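Local coordinates for putative uncharacterized protein TTHA0988 (Thermus thermophilus, PDB 3OEP), which is of unknown function but resembles the KipI and KipA proteins, has cyclophilin-like domains and may bind ATP, at residues 440-445 with 475-480; 285-290 with 370-375. All coordinates share one frame; numbering follows the deposited sequence.

Contact 1 of 2, residues 440-445 with 475-480; sequences TPLGGV and RDLWLL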
loop_
_atom_site.group_PDB
_atom_site.type_symbol
_atom_site.label_atom_id
_atom_site.label_comp_id
_atom_site.label_asym_id
_atom_site.label_seq_id
_atom_site.Cartn_x
_atom_site.Cartn_y
_atom_site.Cartn_z
ATOM N N THR A 440 -2.948 -6.786 6.511
ATOM C CA THR A 440 -2.958 -5.560 7.297
ATOM C C THR A 440 -4.310 -4.850 7.185
ATOM O O THR A 440 -4.872 -4.747 6.095
ATOM C CB THR A 440 -1.857 -4.607 6.833
ATOM O OG1 THR A 440 -1.988 -4.380 5.427
ATOM C CG2 THR A 440 -0.484 -5.213 7.129
ATOM N N PRO A 441 -4.839 -4.370 8.321
ATOM C CA PRO A 441 -6.077 -3.590 8.321
ATOM C C PRO A 441 -5.794 -2.099 8.180
ATOM O O PRO A 441 -4.848 -1.616 8.786
ATOM C CB PRO A 441 -6.655 -3.891 9.702
ATOM C CG PRO A 441 -5.470 -4.098 10.574
ATOM C CD PRO A 441 -4.348 -4.610 9.687
ATOM N N LEU A 442 -6.594 -1.378 7.392
ATOM C CA LEU A 442 -6.430 0.075 7.263
ATOM C C LEU A 442 -6.696 0.718 8.622
ATOM O O LEU A 442 -7.709 0.432 9.258
ATOM C CB LEU A 442 -7.381 0.648 6.205
ATOM C CG LEU A 442 -7.204 2.118 5.810
ATOM C CD1 LEU A 442 -5.832 2.368 5.186
ATOM C CD2 LEU A 442 -8.314 2.540 4.849
ATOM N N GLY A 443 -5.773 1.561 9.078
ATOM C CA GLY A 443 -5.884 2.181 10.392
ATOM C C GLY A 443 -5.316 1.324 11.506
ATOM O O GLY A 443 -5.366 1.708 12.671
ATOM N N GLY A 444 -4.757 0.167 11.157
ATOM C CA GLY A 444 -4.115 -0.685 12.152
ATOM C C GLY A 444 -3.014 0.040 12.908
ATOM O O GLY A 444 -2.185 0.723 12.302
ATOM N N VAL A 445 -3.010 -0.097 14.231
ATOM C CA VAL A 445 -1.948 0.454 15.056
ATOM C C VAL A 445 -0.956 -0.681 15.287
ATOM O O VAL A 445 -1.177 -1.558 16.120
ATOM C CB VAL A 445 -2.463 1.026 16.386
ATOM C CG1 VAL A 445 -1.311 1.630 17.192
ATOM C CG2 VAL A 445 -3.551 2.071 16.127
ATOM N N ARG A 475 -13.487 6.794 10.666
ATOM C CA ARG A 475 -13.948 8.194 10.656
ATOM C C ARG A 475 -12.856 9.225 10.974
ATOM O O ARG A 475 -13.025 10.411 10.672
ATOM C CB ARG A 475 -15.123 8.377 11.625
ATOM C CG ARG A 475 -16.381 7.658 11.197
ATOM C CD ARG A 475 -17.446 7.690 12.286
ATOM N NE ARG A 475 -17.092 6.823 13.411
ATOM C CZ ARG A 475 -17.865 6.612 14.473
ATOM N NH1 ARG A 475 -19.055 7.199 14.576
ATOM N NH2 ARG A 475 -17.447 5.808 15.441
ATOM N N ASP A 476 -11.752 8.786 11.574
ATOM C CA ASP A 476 -10.657 9.678 11.964
ATOM C C ASP A 476 -9.402 9.523 11.102
ATOM O O ASP A 476 -8.403 10.204 11.329
ATOM C CB ASP A 476 -10.292 9.446 13.439
ATOM C CG ASP A 476 -11.427 9.786 14.388
ATOM O OD1 ASP A 476 -12.227 10.695 14.068
ATOM O OD2 ASP A 476 -11.522 9.144 15.463
ATOM N N LEU A 477 -9.434 8.624 10.123
ATOM C CA LEU A 477 -8.255 8.382 9.294
ATOM C C LEU A 477 -7.839 9.597 8.468
ATOM O O LEU A 477 -6.650 9.773 8.191
ATOM C CB LEU A 477 -8.480 7.175 8.382
ATOM C CG LEU A 477 -8.427 5.833 9.104
ATOM C CD1 LEU A 477 -8.822 4.713 8.157
ATOM C CD2 LEU A 477 -7.041 5.601 9.693
ATOM N N TRP A 478 -8.804 10.435 8.078
ATOM C CA TRP A 478 -8.498 11.641 7.292
ATOM C C TRP A 478 -7.504 12.546 8.020
ATOM O O TRP A 478 -6.669 13.194 7.391
ATOM C CB TRP A 478 -9.777 12.423 6.936
ATOM C CG TRP A 478 -10.405 13.144 8.097
ATOM C CD1 TRP A 478 -11.244 12.610 9.032
ATOM C CD2 TRP A 478 -10.243 14.527 8.449
ATOM N NE1 TRP A 478 -11.610 13.568 9.947
ATOM C CE2 TRP A 478 -11.008 14.754 9.613
ATOM C CE3 TRP A 478 -9.516 15.591 7.903
ATOM C CZ2 TRP A 478 -11.073 16.005 10.235
ATOM C CZ3 TRP A 478 -9.589 16.834 8.514
ATOM C CH2 TRP A 478 -10.361 17.030 9.669
ATOM N N LEU A 479 -7.582 12.585 9.349
ATOM C CA LEU A 479 -6.651 13.381 10.135
ATOM C C LEU A 479 -5.219 12.916 9.920
ATOM O O LEU A 479 -4.312 13.738 9.799
ATOM C CB LEU A 479 -7.002 13.326 11.625
ATOM C CG LEU A 479 -8.311 13.993 12.043
ATOM C CD1 LEU A 479 -8.669 13.569 13.463
ATOM C CD2 LEU A 479 -8.213 15.506 11.944
ATOM N N LEU A 480 -5.014 11.604 9.855
ATOM C CA LEU A 480 -3.668 11.065 9.676
ATOM C C LEU A 480 -3.126 11.305 8.270
ATOM O O LEU A 480 -1.908 11.281 8.059
ATOM C CB LEU A 480 -3.624 9.589 10.046
ATOM C CG LEU A 480 -3.943 9.344 11.522
ATOM C CD1 LEU A 480 -3.879 7.862 11.844
ATOM C CD2 LEU A 480 -2.996 10.151 12.436
#
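Leu477 reaches across to the turn at Leu442 and Gly443 with both of its methyl groups, and the whole contact is apolar. CD1 of Leu477 lies 3.9 Å from CG of Leu442 and 4.0 Å from CD2 of the same residue, so one methyl rests against a branch point and one arm of the other leucine, the two side chains meeting at a slant. The second methyl sits on backbone: Gly443, having no side chain, lets CD2 of Leu477 come down to 3.7 Å from its CA. Leucine suits both places, since the forked end of Leu477 can bridge from Leu442 to Gly443 and also pack on Val472. Leu442 turns its CG away from its own backbone N (chi1 -172°), and its branched end thereby comes nearer to Leu477 than its CB direction suggests. Gly443 takes the third place of a type II turn, where phi is positive (86°); Pro441 supplies the carbonyl O on which Gly444 N closes it (3.0 Å). Further out, Gly443 is held by backbone hydrogen bonds to Leu456 and Val472. Asp476, just before Leu477, makes a salt bridge with Arg393 of strand 390-396. A short, weakly bonded helical turn after strand 467-472 thus packs on the tight turn entering that strand's sheet neighbour, 444-447, consistent with the family's cyclophilin-like fold.

Contact 2 of 2, residues 285-290 with 370-375; sequences ALRDLV and EALRPV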
loop_
_atom_site.group_PDB
_atom_site.type_symbol
_atom_site.label_atom_id
_atom_site.label_comp_id
_atom_site.label_asym_id
_atom_site.label_seq_id
_atom_site.Cartn_x
_atom_site.Cartn_y
_atom_site.Cartn_z
ATOM N N ALA A 285 -1.103 26.164 -16.903
ATOM C CA ALA A 285 -2.224 25.739 -17.732
ATOM C C ALA A 285 -1.859 25.840 -19.212
ATOM O O ALA A 285 -1.221 26.802 -19.635
ATOM C CB ALA A 285 -3.465 26.591 -17.429
ATOM N N LEU A 286 -2.260 24.835 -19.987
ATOM C CA LEU A 286 -2.060 24.828 -21.441
ATOM C C LEU A 286 -3.354 25.144 -22.197
ATOM O O LEU A 286 -3.358 25.285 -23.429
ATOM C CB LEU A 286 -1.518 23.468 -21.877
ATOM C CG LEU A 286 -0.199 23.068 -21.213
ATOM C CD1 LEU A 286 0.231 21.692 -21.693
ATOM C CD2 LEU A 286 0.906 24.119 -21.485
ATOM N N ARG A 287 -4.446 25.260 -21.454
ATOM C CA ARG A 287 -5.735 25.694 -21.978
ATOM C C ARG A 287 -6.444 26.367 -20.811
ATOM O O ARG A 287 -5.993 26.247 -19.676
ATOM C CB ARG A 287 -6.552 24.499 -22.469
ATOM C CG ARG A 287 -6.861 23.468 -21.382
ATOM C CD ARG A 287 -7.569 22.237 -21.942
ATOM N NE ARG A 287 -8.955 22.532 -22.305
ATOM C CZ ARG A 287 -9.498 22.405 -23.522
ATOM N NH1 ARG A 287 -8.795 21.955 -24.560
ATOM N NH2 ARG A 287 -10.779 22.722 -23.699
ATOM N N ASP A 288 -7.545 27.067 -21.073
ATOM C CA ASP A 288 -8.336 27.637 -19.986
ATOM C C ASP A 288 -9.034 26.496 -19.246
ATOM O O ASP A 288 -9.767 25.707 -19.857
ATOM C CB ASP A 288 -9.371 28.642 -20.516
ATOM C CG ASP A 288 -8.739 29.874 -21.165
ATOM O OD1 ASP A 288 -7.580 30.226 -20.848
ATOM O OD2 ASP A 288 -9.419 30.506 -22.010
ATOM N N LEU A 289 -8.784 26.407 -17.940
ATOM C CA LEU A 289 -9.298 25.333 -17.095
ATOM C C LEU A 289 -10.151 25.893 -15.977
ATOM O O LEU A 289 -9.973 27.039 -15.566
ATOM C CB LEU A 289 -8.138 24.568 -16.436
ATOM C CG LEU A 289 -7.180 23.827 -17.358
ATOM C CD1 LEU A 289 -5.935 23.389 -16.594
ATOM C CD2 LEU A 289 -7.879 22.634 -17.997
ATOM N N VAL A 290 -11.073 25.072 -15.488
ATOM C CA VAL A 290 -11.675 25.304 -14.196
ATOM C C VAL A 290 -11.136 24.217 -13.284
ATOM O O VAL A 290 -11.227 23.022 -13.588
ATOM C CB VAL A 290 -13.198 25.318 -14.248
ATOM C CG1 VAL A 290 -13.787 25.394 -12.839
ATOM C CG2 VAL A 290 -13.663 26.506 -15.077
ATOM N N GLU A 370 -9.564 13.991 -19.084
ATOM C CA GLU A 370 -10.214 12.740 -19.487
ATOM C C GLU A 370 -11.314 13.031 -20.515
ATOM O O GLU A 370 -11.468 12.295 -21.485
ATOM C CB GLU A 370 -10.779 11.999 -18.269
ATOM C CG GLU A 370 -11.717 10.821 -18.579
ATOM C CD GLU A 370 -11.094 9.763 -19.476
ATOM O OE1 GLU A 370 -11.853 9.060 -20.183
ATOM O OE2 GLU A 370 -9.854 9.625 -19.481
ATOM N N ALA A 371 -12.044 14.123 -20.301
ATOM C CA ALA A 371 -13.119 14.544 -21.197
ATOM C C ALA A 371 -13.397 16.031 -21.023
ATOM O O ALA A 371 -12.996 16.631 -20.021
ATOM C CB ALA A 371 -14.376 13.745 -20.921
ATOM N N LEU A 372 -14.082 16.620 -21.999
ATOM C CA LEU A 372 -14.524 18.007 -21.898
ATOM C C LEU A 372 -15.862 18.040 -21.167
ATOM O O LEU A 372 -16.891 17.634 -21.712
ATOM C CB LEU A 372 -14.663 18.655 -23.282
ATOM C CG LEU A 372 -13.361 18.981 -24.013
ATOM C CD1 LEU A 372 -13.652 19.457 -25.438
ATOM C CD2 LEU A 372 -12.560 20.021 -23.248
ATOM N N ARG A 373 -15.833 18.508 -19.923
ATOM C CA ARG A 373 -17.020 18.570 -19.074
ATOM C C ARG A 373 -17.006 19.931 -18.381
ATOM O O ARG A 373 -16.697 20.028 -17.189
ATOM C CB ARG A 373 -17.009 17.441 -18.042
ATOM C CG ARG A 373 -17.019 16.044 -18.632
ATOM C CD ARG A 373 -18.406 15.629 -19.085
ATOM N NE ARG A 373 -18.410 14.283 -19.658
ATOM C CZ ARG A 373 -18.149 13.987 -20.933
ATOM N NH1 ARG A 373 -17.848 14.935 -21.817
ATOM N NH2 ARG A 373 -18.183 12.718 -21.330
ATOM N N PRO A 374 -17.313 20.992 -19.139
ATOM C CA PRO A 374 -17.192 22.346 -18.610
ATOM C C PRO A 374 -18.159 22.637 -17.466
ATOM O O PRO A 374 -19.295 22.174 -17.482
ATOM C CB PRO A 374 -17.511 23.231 -19.829
ATOM C CG PRO A 374 -18.295 22.356 -20.747
ATOM C CD PRO A 374 -17.724 20.990 -20.555
ATOM N N VAL A 375 -17.682 23.389 -16.480
ATOM C CA VAL A 375 -18.514 23.901 -15.397
ATOM C C VAL A 375 -18.061 25.316 -15.061
ATOM O O VAL A 375 -16.918 25.686 -15.347
ATOM C CB VAL A 375 -18.413 23.023 -14.137
ATOM C CG1 VAL A 375 -18.901 21.610 -14.436
ATOM C CG2 VAL A 375 -16.989 23.006 -13.599
#
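Val290 and Val375 meet at one end of this surface contact, Arg287 and Leu372 at the other, where a loop following the edge strand 366-368 passes the start of strand 289-295 in the carboxyltransferase A and B region, a cyclophilin-like family. The touching parts of the two segments run 40° apart, and their CA atoms come nearest at Val290 and Val375, 7.1 Å. The apolar part is small: CG1 of Val290 is 4.1 Å from CG2 of Val375, the two branched side chains lying aslant. A beta-branched residue suits Val290, which belongs to a strand, and its other methyl, CG2, lies 3.4 Å from O of Val375, a van der Waals contact between a methyl and a carbonyl oxygen. Val290 packs in addition on Leu314 of strand 311-315.

The hydrogen bonds described here lie within one segment or run to glycerol. Arg373 folds back on its own segment, NH1 donating to O of Leu372 (2.9 Å) from above the carbonyl plane, while CB of Ala371 covers one face of the guanidinium. Arg287 donates through NE to a bound glycerol, probably from the crystallisation liquor, which also bonds to Asp288 O and Val290 N.

Arginine suits position 287 by its length, which carries the guanidinium to Leu372 while NE serves the glycerol. The chain leaves with CG between the backbone N and carbonyl carbon (chi1 60°) and bends at chi3, bringing the guanidinium obliquely to Leu372, whose CD2 makes a close non-bonded methyl contact, not a hydrogen bond, 3.3 Å from NH2 of Arg287.

Overall arrangement
Contacts 1 and 2 follow one another along the chain: contact 2 is complete in sequence before contact 1 begins, and both belong to the carboxyltransferase A and B region. They do not touch: their centres are about 34 Å apart and their nearest atoms about 23 Å. Contact 1, its centre about 13 Å from that of the chain, is partly buried and belongs with the seven-stranded sheet containing strands 390-396 and 444-447. Contact 2 has its centre about 31 Å from that of the chain, at the surface, where strand 289-295 of a five-stranded sheet meets the loop after strand 366-368 of a six-stranded one. The glycerol lies beside contact 2 and by itself establishes no active site.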